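Local coordinates for regulatory protein of LacI family (Chloroflexus aggregans, PDB 3BBL) that probably regulates transcription as a DNA-binding protein of the LacI family, sensing a small effector through its periplasmic-binding-protein-like core, at residues 105-110 / 244-249; 117-122 / 272-277; 202-207 / 230-235. All blocks are in the same frame, centred on the assembly; numbering follows the deposited sequence.

Contact 1: residues 105-110 / 244-249; sequences VDIDGT and AEAGRK
Glu245 OE2 is approached by two cations of its own helix, one of them Lys249, whose CB packs on Val105 across the contact. Lys249 NZ forms a salt bridge to Glu245 OE2 at 3.4 Å, weak as a hydrogen bond, and Arg248 NH2 makes a long one to Glu245 OE2 at 3.6 Å. Bends at chi2 (-61°) and chi4 (-57°) turn the lysine chain onto that carboxylate, so the charges gather beside the contact and side-chain carbon carries the junction with strand 104-107. There the Val105 and Lys249 side chains meet at about a right angle, both methyls of Val105 coming about 4.1 Å from Lys249 CB. Val105 CG1 also lies 4.0 Å from Ala246 O, and Ile107 CD1 is 4.2 Å from Ala246 CB. Strand 105-107 runs nearly antiparallel to helix 244-249 (167°), the axes 8.6 Å apart, a spacing consistent with the small alanine side chain at the closest backbone pair, Val105 and Ala246. Phe93 and Leu270 of the flanking strands also touch Ala246. A helix laid over parallel strands, with helix 109-123 starting just beyond at its N-cap Asp108, is typical of the alpha/beta Rossmann-like core of periplasmic-binding-protein folds.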
ATOM      1  N   VAL A 105      -1.531  -1.264 -22.378  1.00 28.90           N
ATOM      2  CA  VAL A 105      -2.657  -0.714 -21.651  1.00 28.73           C
ATOM      3  C   VAL A 105      -2.026   0.418 -20.845  1.00 28.95           C
ATOM      4  O   VAL A 105      -0.960   0.244 -20.254  1.00 26.58           O
ATOM      5  CB  VAL A 105      -3.277  -1.732 -20.673  1.00 29.96           C
ATOM      6  CG1 VAL A 105      -4.387  -1.063 -19.869  1.00 27.75           C
ATOM      7  CG2 VAL A 105      -3.829  -2.933 -21.434  1.00 29.03           C
ATOM      8  N   ASP A 106      -2.671   1.580 -20.838  1.00 29.12           N
ATOM      9  CA  ASP A 106      -2.147   2.712 -20.095  1.00 28.21           C
ATOM     10  C   ASP A 106      -3.243   3.655 -19.638  1.00 28.34           C
ATOM     11  O   ASP A 106      -4.359   3.631 -20.150  1.00 27.46           O
ATOM     12  CB  ASP A 106      -1.142   3.489 -20.948  1.00 28.34           C
ATOM     13  CG  ASP A 106      -0.188   4.322 -20.108  1.00 28.90           C
ATOM     14  OD1 ASP A 106      -0.397   4.408 -18.885  1.00 29.64           O
ATOM     15  OD2 ASP A 106       0.767   4.889 -20.667  1.00 28.68           O
ATOM     16  N   ILE A 107      -2.907   4.482 -18.656  1.00 27.59           N
ATOM     17  CA  ILE A 107      -3.831   5.466 -18.128  1.00 27.05           C
ATOM     18  C   ILE A 107      -3.493   6.787 -18.816  1.00 26.80           C
ATOM     19  O   ILE A 107      -2.321   7.115 -18.994  1.00 26.47           O
ATOM     20  CB  ILE A 107      -3.653   5.631 -16.601  1.00 25.63           C
ATOM     21  CG1 ILE A 107      -3.687   4.260 -15.914  1.00 26.61           C
ATOM     22  CG2 ILE A 107      -4.741   6.542 -16.046  1.00 25.13           C
ATOM     23  CD1 ILE A 107      -4.949   3.443 -16.178  1.00 22.93           C
ATOM     24  N   ASP A 108      -4.515   7.536 -19.216  1.00 25.89           N
ATOM     25  CA  ASP A 108      -4.301   8.820 -19.876  1.00 26.86           C
ATOM     26  C   ASP A 108      -3.888   9.868 -18.829  1.00 26.63           C
ATOM     27  O   ASP A 108      -4.722  10.630 -18.340  1.00 25.44           O
ATOM     28  CB  ASP A 108      -5.587   9.266 -20.588  1.00 26.66           C
ATOM     29  CG  ASP A 108      -5.365  10.451 -21.520  1.00 28.97           C
ATOM     30  OD1 ASP A 108      -4.358  11.173 -21.354  1.00 30.68           O
ATOM     31  OD2 ASP A 108      -6.212  10.667 -22.414  1.00 31.40           O
ATOM     32  N   GLY A 109      -2.602   9.886 -18.486  1.00 25.45           N
ATOM     33  CA  GLY A 109      -2.100  10.836 -17.511  1.00 25.37           C
ATOM     34  C   GLY A 109      -2.411  12.275 -17.894  1.00 26.06           C
ATOM     35  O   GLY A 109      -2.887  13.064 -17.074  1.00 25.87           O
ATOM     36  N   THR A 110      -2.142  12.616 -19.148  1.00 24.03           N
ATOM     37  CA  THR A 110      -2.394  13.957 -19.653  1.00 23.67           C
ATOM     38  C   THR A 110      -3.816  14.426 -19.346  1.00 24.72           C
ATOM     39  O   THR A 110      -4.021  15.524 -18.823  1.00 27.04           O
ATOM     40  CB  THR A 110      -2.149  14.010 -21.183  1.00 22.71           C
ATOM     41  OG1 THR A 110      -0.776  13.707 -21.440  1.00 22.87           O
ATOM     42  CG2 THR A 110      -2.467  15.389 -21.759  1.00 21.65           C
ATOM     43  N   ALA A 244      -7.275  -1.319 -11.087  1.00 27.25           N
ATOM     44  CA  ALA A 244      -7.857  -2.654 -11.142  1.00 29.17           C
ATOM     45  C   ALA A 244      -8.277  -2.970 -12.577  1.00 29.18           C
ATOM     46  O   ALA A 244      -7.958  -4.035 -13.102  1.00 27.82           O
ATOM     47  CB  ALA A 244      -9.058  -2.756 -10.202  1.00 27.32           C
ATOM     48  N   GLU A 245      -8.976  -2.034 -13.211  1.00 30.56           N
ATOM     49  CA  GLU A 245      -9.424  -2.233 -14.584  1.00 32.30           C
ATOM     50  C   GLU A 245      -8.232  -2.428 -15.518  1.00 32.25           C
ATOM     51  O   GLU A 245      -8.264  -3.263 -16.421  1.00 34.09           O
ATOM     52  CB  GLU A 245     -10.278  -1.051 -15.049  1.00 33.61           C
ATOM     53  CG  GLU A 245     -10.685  -1.128 -16.515  1.00 40.91           C
ATOM     54  CD  GLU A 245     -11.630  -0.005 -16.948  1.00 46.22           C
ATOM     55  OE1 GLU A 245     -11.474   1.141 -16.457  1.00 48.28           O
ATOM     56  OE2 GLU A 245     -12.521  -0.264 -17.796  1.00 47.85           O
ATOM     57  N   ALA A 246      -7.173  -1.661 -15.296  1.00 31.00           N
ATOM     58  CA  ALA A 246      -5.984  -1.780 -16.117  1.00 30.53           C
ATOM     59  C   ALA A 246      -5.390  -3.179 -15.959  1.00 30.93           C
ATOM     60  O   ALA A 246      -4.881  -3.765 -16.913  1.00 29.09           O
ATOM     61  CB  ALA A 246      -4.962  -0.723 -15.714  1.00 29.71           C
ATOM     62  N   GLY A 247      -5.458  -3.708 -14.745  1.00 30.78           N
ATOM     63  CA  GLY A 247      -4.932  -5.033 -14.492  1.00 32.70           C
ATOM     64  C   GLY A 247      -5.728  -6.053 -15.276  1.00 33.98           C
ATOM     65  O   GLY A 247      -5.174  -6.906 -15.952  1.00 33.89           O
ATOM     66  N   ARG A 248      -7.047  -5.948 -15.188  1.00 34.75           N
ATOM     67  CA  ARG A 248      -7.942  -6.849 -15.889  1.00 35.64           C
ATOM     68  C   ARG A 248      -7.716  -6.779 -17.397  1.00 34.92           C
ATOM     69  O   ARG A 248      -7.696  -7.801 -18.072  1.00 33.64           O
ATOM     70  CB  ARG A 248      -9.398  -6.498 -15.548  1.00 37.49           C
ATOM     71  CG  ARG A 248     -10.439  -7.222 -16.393  1.00 41.98           C
ATOM     72  CD  ARG A 248     -11.852  -6.995 -15.880  1.00 45.43           C
ATOM     73  NE  ARG A 248     -12.327  -5.622 -16.070  1.00 48.87           N
ATOM     74  CZ  ARG A 248     -12.619  -5.078 -17.249  1.00 49.84           C
ATOM     75  NH1 ARG A 248     -12.485  -5.787 -18.366  1.00 48.82           N
ATOM     76  NH2 ARG A 248     -13.056  -3.824 -17.308  1.00 51.01           N
ATOM     77  N   LYS A 249      -7.539  -5.568 -17.917  1.00 34.18           N
ATOM     78  CA  LYS A 249      -7.322  -5.375 -19.344  1.00 34.76           C
ATOM     79  C   LYS A 249      -5.996  -5.952 -19.820  1.00 34.51           C
ATOM     80  O   LYS A 249      -5.892  -6.434 -20.943  1.00 34.63           O
ATOM     81  CB  LYS A 249      -7.389  -3.885 -19.700  1.00 36.74           C
ATOM     82  CG  LYS A 249      -8.793  -3.287 -19.699  1.00 40.01           C
ATOM     83  CD  LYS A 249      -9.686  -3.972 -20.726  1.00 42.72           C
ATOM     84  CE  LYS A 249     -10.888  -3.108 -21.107  1.00 45.76           C
ATOM     85  NZ  LYS A 249     -11.731  -2.727 -19.934  1.00 47.54           N
TER

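Contact 2: residues 117-122 / 272-277; sequences VEYLIG and PSLIIR
The backbones of helix 117-122 and strand 273-275 stand well apart, the nearest pair of alpha carbons, Tyr119 CA and Leu274 CA, being 9.0 Å distant, and three side chains bridge the gap. Tyr119 does most of the bridging. With CG anti to the backbone N (chi1 -180°), its ring reaches out from the helix toward Ile276, and the two side chains come at each other from opposite directions. Ile276 CD1 sits over the middle of one ring face, 3.6 Å from the centroid of the Tyr119 ring and 13° off its normal, which is a well-centred CH-pi contact. The rest of the isoleucine follows the ring outward: CG1 lies near the CE1 and CZ side, and Ile276 CG2 packs against the phenolic end, 3.5 Å from Tyr119 OH. Leu274 works at the other end of the tyrosine. Its CD2 touches Tyr119 CB at 3.7 Å, and the two side chains cross at about a right angle; the leucine touches the base of the tyrosine side chain while the isoleucine covers one ring face. Leu274 also packs on Ile221 of strand 219-223, and Ile276 on Ser237 and His283. Cutting Tyr119 back to an alanine is likely to take away the ring face that Ile276 CD1 rests on, leaving a gap and only the beta carbon near Leu274 between these two segments. Tyr119 is partly exposed, and a bound 1,2-ethanediol, probably from the crystallisation liquor, lies about 5 Å from its side chain. The CH-pi contact and the apolar pairs make the chemistry one of dispersion, and the methyl centred over the ring is consistent with a fit set by shape rather than by polar bonds between the segments.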
ATOM      1  N   VAL A 117      -6.464  20.750 -13.650  1.00 20.67           N
ATOM      2  CA  VAL A 117      -6.200  22.165 -13.872  1.00 21.53           C
ATOM      3  C   VAL A 117      -7.450  22.914 -14.321  1.00 19.67           C
ATOM      4  O   VAL A 117      -7.696  24.026 -13.869  1.00 18.94           O
ATOM      5  CB  VAL A 117      -5.060  22.372 -14.899  1.00 21.64           C
ATOM      6  CG1 VAL A 117      -4.800  23.846 -15.097  1.00 24.35           C
ATOM      7  CG2 VAL A 117      -3.798  21.708 -14.398  1.00 22.72           C
ATOM      8  N   GLU A 118      -8.247  22.308 -15.198  1.00 20.35           N
ATOM      9  CA  GLU A 118      -9.478  22.953 -15.663  1.00 21.43           C
ATOM     10  C   GLU A 118     -10.379  23.238 -14.472  1.00 21.04           C
ATOM     11  O   GLU A 118     -11.032  24.276 -14.399  1.00 19.25           O
ATOM     12  CB  GLU A 118     -10.232  22.062 -16.654  1.00 21.94           C
ATOM     13  CG  GLU A 118      -9.475  21.827 -17.955  1.00 29.18           C
ATOM     14  CD  GLU A 118     -10.194  20.886 -18.893  1.00 28.47           C
ATOM     15  OE1 GLU A 118     -10.888  19.972 -18.396  1.00 34.17           O
ATOM     16  OE2 GLU A 118     -10.055  21.050 -20.120  1.00 30.06           O
ATOM     17  N   TYR A 119     -10.405  22.300 -13.532  1.00 20.85           N
ATOM     18  CA  TYR A 119     -11.215  22.457 -12.335  1.00 20.67           C
ATOM     19  C   TYR A 119     -10.739  23.668 -11.530  1.00 19.65           C
ATOM     20  O   TYR A 119     -11.541  24.488 -11.092  1.00 18.67           O
ATOM     21  CB  TYR A 119     -11.145  21.200 -11.466  1.00 20.91           C
ATOM     22  CG  TYR A 119     -11.982  21.327 -10.217  1.00 23.00           C
ATOM     23  CD1 TYR A 119     -13.352  21.090 -10.246  1.00 24.80           C
ATOM     24  CD2 TYR A 119     -11.415  21.764  -9.024  1.00 24.32           C
ATOM     25  CE1 TYR A 119     -14.140  21.293  -9.114  1.00 27.00           C
ATOM     26  CE2 TYR A 119     -12.190  21.973  -7.890  1.00 26.53           C
ATOM     27  CZ  TYR A 119     -13.550  21.737  -7.940  1.00 28.11           C
ATOM     28  OH  TYR A 119     -14.307  21.964  -6.809  1.00 32.92           O
ATOM     29  N   LEU A 120      -9.429  23.778 -11.331  1.00 17.43           N
ATOM     30  CA  LEU A 120      -8.888  24.905 -10.589  1.00 16.73           C
ATOM     31  C   LEU A 120      -9.222  26.217 -11.312  1.00 15.84           C
ATOM     32  O   LEU A 120      -9.649  27.179 -10.693  1.00 13.52           O
ATOM     33  CB  LEU A 120      -7.379  24.738 -10.402  1.00 14.77           C
ATOM     34  CG  LEU A 120      -7.004  23.580  -9.471  1.00 14.75           C
ATOM     35  CD1 LEU A 120      -5.511  23.317  -9.564  1.00 13.10           C
ATOM     36  CD2 LEU A 120      -7.416  23.908  -8.034  1.00 12.16           C
ATOM     37  N   ILE A 121      -9.055  26.244 -12.628  1.00 15.82           N
ATOM     38  CA  ILE A 121      -9.368  27.447 -13.392  1.00 16.52           C
ATOM     39  C   ILE A 121     -10.853  27.788 -13.241  1.00 16.88           C
ATOM     40  O   ILE A 121     -11.227  28.962 -13.198  1.00 15.59           O
ATOM     41  CB  ILE A 121      -9.029  27.243 -14.886  1.00 17.64           C
ATOM     42  CG1 ILE A 121      -7.518  27.103 -15.045  1.00 16.29           C
ATOM     43  CG2 ILE A 121      -9.573  28.383 -15.715  1.00 15.13           C
ATOM     44  CD1 ILE A 121      -7.085  26.768 -16.443  1.00 17.30           C
ATOM     45  N   GLY A 122     -11.684  26.750 -13.147  1.00 17.39           N
ATOM     46  CA  GLY A 122     -13.115  26.937 -12.989  1.00 17.05           C
ATOM     47  C   GLY A 122     -13.483  27.552 -11.652  1.00 18.95           C
ATOM     48  O   GLY A 122     -14.587  28.064 -11.476  1.00 19.82           O
ATOM     49  N   PRO A 272      -8.565   8.507 -16.385  1.00 27.29           N
ATOM     50  CA  PRO A 272      -8.565   8.613 -14.923  1.00 25.75           C
ATOM     51  C   PRO A 272      -9.759   9.476 -14.497  1.00 26.08           C
ATOM     52  O   PRO A 272     -10.464  10.030 -15.338  1.00 25.12           O
ATOM     53  CB  PRO A 272      -7.230   9.281 -14.632  1.00 25.21           C
ATOM     54  CG  PRO A 272      -7.083  10.214 -15.797  1.00 25.53           C
ATOM     55  CD  PRO A 272      -7.504   9.345 -16.973  1.00 24.74           C
ATOM     56  N   SER A 273      -9.985   9.583 -13.194  1.00 26.60           N
ATOM     57  CA  SER A 273     -11.084  10.384 -12.677  1.00 27.88           C
ATOM     58  C   SER A 273     -10.568  11.381 -11.660  1.00 27.11           C
ATOM     59  O   SER A 273      -9.712  11.054 -10.846  1.00 28.00           O
ATOM     60  CB  SER A 273     -12.126   9.501 -11.994  1.00 27.77           C
ATOM     61  OG  SER A 273     -12.861   8.758 -12.942  1.00 34.61           O
ATOM     62  N   LEU A 274     -11.089  12.600 -11.706  1.00 26.86           N
ATOM     63  CA  LEU A 274     -10.684  13.622 -10.756  1.00 25.96           C
ATOM     64  C   LEU A 274     -11.558  13.446  -9.526  1.00 24.21           C
ATOM     65  O   LEU A 274     -12.770  13.358  -9.642  1.00 24.49           O
ATOM     66  CB  LEU A 274     -10.881  15.020 -11.349  1.00 24.10           C
ATOM     67  CG  LEU A 274     -10.599  16.198 -10.409  1.00 26.88           C
ATOM     68  CD1 LEU A 274      -9.150  16.169  -9.950  1.00 23.92           C
ATOM     69  CD2 LEU A 274     -10.908  17.508 -11.122  1.00 24.78           C
ATOM     70  N   ILE A 275     -10.940  13.367  -8.353  1.00 23.73           N
ATOM     71  CA  ILE A 275     -11.693  13.208  -7.113  1.00 23.56           C
ATOM     72  C   ILE A 275     -11.594  14.484  -6.289  1.00 24.28           C
ATOM     73  O   ILE A 275     -10.549  14.778  -5.708  1.00 23.13           O
ATOM     74  CB  ILE A 275     -11.152  12.045  -6.263  1.00 24.01           C
ATOM     75  CG1 ILE A 275     -10.994  10.790  -7.128  1.00 24.95           C
ATOM     76  CG2 ILE A 275     -12.099  11.770  -5.115  1.00 22.89           C
ATOM     77  CD1 ILE A 275     -12.266  10.354  -7.822  1.00 23.81           C
ATOM     78  N   ILE A 276     -12.681  15.249  -6.259  1.00 25.58           N
ATOM     79  CA  ILE A 276     -12.727  16.494  -5.497  1.00 27.71           C
ATOM     80  C   ILE A 276     -13.306  16.240  -4.111  1.00 29.53           C
ATOM     81  O   ILE A 276     -14.429  15.752  -3.971  1.00 29.17           O
ATOM     82  CB  ILE A 276     -13.600  17.554  -6.195  1.00 27.54           C
ATOM     83  CG1 ILE A 276     -13.033  17.863  -7.582  1.00 26.51           C
ATOM     84  CG2 ILE A 276     -13.641  18.828  -5.358  1.00 26.80           C
ATOM     85  CD1 ILE A 276     -11.663  18.493  -7.553  1.00 25.23           C
ATOM     86  N   ARG A 277     -12.533  16.578  -3.088  1.00 31.49           N
ATOM     87  CA  ARG A 277     -12.973  16.367  -1.725  1.00 33.96           C
ATOM     88  C   ARG A 277     -13.153  17.673  -0.960  1.00 38.13           C
ATOM     89  O   ARG A 277     -12.364  18.601  -1.103  1.00 38.37           O
ATOM     90  CB  ARG A 277     -11.971  15.471  -0.991  1.00 30.14           C
ATOM     91  CG  ARG A 277     -11.785  14.099  -1.600  1.00 25.86           C
ATOM     92  CD  ARG A 277     -10.992  13.189  -0.670  1.00 25.20           C
ATOM     93  NE  ARG A 277     -11.058  11.785  -1.084  1.00 23.51           N
ATOM     94  CZ  ARG A 277     -10.197  11.184  -1.903  1.00 23.64           C
ATOM     95  NH1 ARG A 277      -9.170  11.849  -2.415  1.00 22.75           N
ATOM     96  NH2 ARG A 277     -10.378   9.913  -2.224  1.00 21.94           N
TER

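Contact 3: residues 202-207 / 230-235; sequences GAMAAA and QYLFPP
Selenomethionine Met204 fills the tight part of this contact, reaching from helix 202-207 to the loop at Leu232, Phe233 and Pro234. Met204 SE lies 3.8 Å from Leu232 CD1. Beyond the selenium the chain bends (chi3 69°), which carries the terminal methyl in among backbone oxygens: Met204 CE is 3.6 Å from Pro234 O and 3.9 Å from Phe233 O. Carbon contacts add to this, Met204 CE lying 4.0 Å from Leu232 CB and 4.1 Å from Pro234 CD. A cis peptide precedes Pro234 in this loop, which brings two carbonyl oxygens and two carbons round the methyl. Ile214 and Ile220 also touch Met204, and a 1,2-ethanediol, probably from the crystallisation liquor, is about 4 Å from its side chain. The other side is looser. Phe233 CB points away from the helix and its side chain stays exposed, 6.2 Å from the helical segment, though it makes a cation-pi contact with Arg208 of the second subunit. Tyr231 OH hydrogen-bonds Gly17 O of the second subunit, its ring stacks on Phe170 of the second subunit, and Leu232 packs on Met228 of the second subunit, consistent with a dimer-interface loop, as in LacI-family regulatory cores.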
ATOM      1  N   GLY A 202       3.707  16.863   1.139  1.00 16.79           N
ATOM      2  CA  GLY A 202       4.793  17.756   1.497  1.00 15.43           C
ATOM      3  C   GLY A 202       4.336  19.198   1.325  1.00 15.39           C
ATOM      4  O   GLY A 202       4.648  20.067   2.139  1.00 14.26           O
ATOM      5  N   ALA A 203       3.579  19.446   0.262  1.00 13.79           N
ATOM      6  CA  ALA A 203       3.052  20.779  -0.006  1.00 16.80           C
ATOM      7  C   ALA A 203       2.100  21.181   1.115  1.00 17.10           C
ATOM      8  O   ALA A 203       2.101  22.326   1.560  1.00 17.52           O
ATOM      9  CB  ALA A 203       2.318  20.806  -1.350  1.00 14.12           C
HETATM   10  N   MSE A 204       1.281  20.231   1.560  1.00 17.82           N
HETATM   11  CA  MSE A 204       0.352  20.491   2.654  1.00 16.62           C
HETATM   12  C   MSE A 204       1.151  20.836   3.924  1.00 17.56           C
HETATM   13  O   MSE A 204       0.776  21.728   4.692  1.00 17.15           O
HETATM   14  CB  MSE A 204      -0.542  19.268   2.894  1.00 16.32           C
HETATM   15  CG  MSE A 204      -1.567  19.077   1.816  1.00 16.43           C
HETATM   16 SE   MSE A 204      -2.619  17.415   2.132  1.00 24.17          SE
HETATM   17  CE  MSE A 204      -3.558  18.078   3.708  1.00 15.56           C
ATOM     18  N   ALA A 205       2.264  20.138   4.132  1.00 18.46           N
ATOM     19  CA  ALA A 205       3.100  20.381   5.301  1.00 18.47           C
ATOM     20  C   ALA A 205       3.718  21.778   5.226  1.00 20.29           C
ATOM     21  O   ALA A 205       3.829  22.475   6.236  1.00 20.39           O
ATOM     22  CB  ALA A 205       4.192  19.329   5.385  1.00 16.43           C
ATOM     23  N   ALA A 206       4.126  22.174   4.023  1.00 19.63           N
ATOM     24  CA  ALA A 206       4.728  23.480   3.817  1.00 19.32           C
ATOM     25  C   ALA A 206       3.691  24.572   4.092  1.00 19.64           C
ATOM     26  O   ALA A 206       3.979  25.557   4.778  1.00 18.78           O
ATOM     27  CB  ALA A 206       5.254  23.594   2.384  1.00 18.50           C
ATOM     28  N   ALA A 207       2.490  24.392   3.546  1.00 18.98           N
ATOM     29  CA  ALA A 207       1.411  25.353   3.731  1.00 19.95           C
ATOM     30  C   ALA A 207       1.128  25.539   5.220  1.00 22.47           C
ATOM     31  O   ALA A 207       0.993  26.666   5.705  1.00 20.13           O
ATOM     32  CB  ALA A 207       0.166  24.871   3.032  1.00 18.31           C
ATOM     33  N   GLN A 230      -7.628  10.676   1.788  1.00 24.12           N
ATOM     34  CA  GLN A 230      -9.002  11.073   2.054  1.00 26.05           C
ATOM     35  C   GLN A 230      -9.218  11.395   3.541  1.00 25.28           C
ATOM     36  O   GLN A 230     -10.180  12.065   3.908  1.00 24.27           O
ATOM     37  CB  GLN A 230      -9.925   9.931   1.653  1.00 29.65           C
ATOM     38  CG  GLN A 230      -9.453   8.611   2.246  1.00 34.30           C
ATOM     39  CD  GLN A 230     -10.325   7.446   1.864  1.00 36.17           C
ATOM     40  OE1 GLN A 230      -9.933   6.291   2.013  1.00 37.97           O
ATOM     41  NE2 GLN A 230     -11.518   7.737   1.373  1.00 39.81           N
ATOM     42  N   TYR A 231      -8.325  10.906   4.393  1.00 24.53           N
ATOM     43  CA  TYR A 231      -8.446  11.140   5.830  1.00 26.44           C
ATOM     44  C   TYR A 231      -7.665  12.346   6.347  1.00 27.00           C
ATOM     45  O   TYR A 231      -7.738  12.668   7.537  1.00 26.19           O
ATOM     46  CB  TYR A 231      -8.006   9.896   6.613  1.00 25.62           C
ATOM     47  CG  TYR A 231      -8.754   8.641   6.242  1.00 25.53           C
ATOM     48  CD1 TYR A 231      -8.065   7.455   5.986  1.00 27.08           C
ATOM     49  CD2 TYR A 231     -10.140   8.639   6.127  1.00 22.14           C
ATOM     50  CE1 TYR A 231      -8.736   6.293   5.617  1.00 27.23           C
ATOM     51  CE2 TYR A 231     -10.824   7.486   5.761  1.00 25.23           C
ATOM     52  CZ  TYR A 231     -10.111   6.318   5.506  1.00 26.12           C
ATOM     53  OH  TYR A 231     -10.766   5.178   5.131  1.00 30.80           O
ATOM     54  N   LEU A 232      -6.921  13.007   5.467  1.00 26.36           N
ATOM     55  CA  LEU A 232      -6.141  14.166   5.873  1.00 27.63           C
ATOM     56  C   LEU A 232      -7.059  15.359   6.118  1.00 28.23           C
ATOM     57  O   LEU A 232      -8.232  15.321   5.775  1.00 28.63           O
ATOM     58  CB  LEU A 232      -5.134  14.515   4.781  1.00 26.70           C
ATOM     59  CG  LEU A 232      -4.136  13.425   4.382  1.00 29.08           C
ATOM     60  CD1 LEU A 232      -3.481  13.779   3.056  1.00 28.61           C
ATOM     61  CD2 LEU A 232      -3.099  13.252   5.476  1.00 27.39           C
ATOM     62  N   PHE A 233      -6.536  16.410   6.733  1.00 30.79           N
ATOM     63  CA  PHE A 233      -7.339  17.606   6.943  1.00 32.95           C
ATOM     64  C   PHE A 233      -6.622  18.813   6.359  1.00 31.97           C
ATOM     65  O   PHE A 233      -5.554  19.193   6.819  1.00 32.10           O
ATOM     66  CB  PHE A 233      -7.607  17.873   8.421  1.00 36.64           C
ATOM     67  CG  PHE A 233      -8.471  19.079   8.648  1.00 40.00           C
ATOM     68  CD1 PHE A 233      -9.823  19.054   8.305  1.00 41.34           C
ATOM     69  CD2 PHE A 233      -7.919  20.269   9.124  1.00 41.42           C
ATOM     70  CE1 PHE A 233     -10.620  20.201   8.425  1.00 43.47           C
ATOM     71  CE2 PHE A 233      -8.702  21.421   9.246  1.00 43.16           C
ATOM     72  CZ  PHE A 233     -10.059  21.388   8.894  1.00 43.49           C
ATOM     73  N   PRO A 234      -7.191  19.413   5.313  1.00 31.45           N
ATOM     74  CA  PRO A 234      -8.445  18.996   4.682  1.00 30.51           C
ATOM     75  C   PRO A 234      -8.203  17.713   3.895  1.00 29.16           C
ATOM     76  O   PRO A 234      -7.066  17.380   3.575  1.00 25.42           O
ATOM     77  CB  PRO A 234      -8.767  20.151   3.732  1.00 31.32           C
ATOM     78  CG  PRO A 234      -7.929  21.292   4.226  1.00 33.61           C
ATOM     79  CD  PRO A 234      -6.668  20.630   4.681  1.00 32.86           C
ATOM     80  N   PRO A 235      -9.266  16.966   3.587  1.00 29.68           N
ATOM     81  CA  PRO A 235      -9.032  15.742   2.815  1.00 29.25           C
ATOM     82  C   PRO A 235      -8.463  16.196   1.467  1.00 28.07           C
ATOM     83  O   PRO A 235      -8.853  17.234   0.941  1.00 26.57           O
ATOM     84  CB  PRO A 235     -10.427  15.122   2.718  1.00 30.44           C
ATOM     85  CG  PRO A 235     -11.337  16.321   2.788  1.00 32.63           C
ATOM     86  CD  PRO A 235     -10.697  17.164   3.860  1.00 30.29           C
TER

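Overall arrangement
Following the chain from the N terminus, strand 104-107 and helix 109-123 supply the first segments of contacts 1 and 2 in turn. Helix 197-209 and the loop before strand 237-240 then close contact 3, a short loop of the chain nested inside both larger ones. Helix 243-258 closes contact 1, and strand 267-275 with its continuation closes contact 2, so these two cross. They touch where Asp108 and Ile107 pack on Pro272, at neighbouring strands of one sheet. Contacts 2 and 3 meet through Arg277 against Gln230 and Pro235. With centres about 19 Å (1 and 2), 17 Å (2 and 3) and 27 Å (1 and 3) apart, contact 2 lies between the other two and touches both.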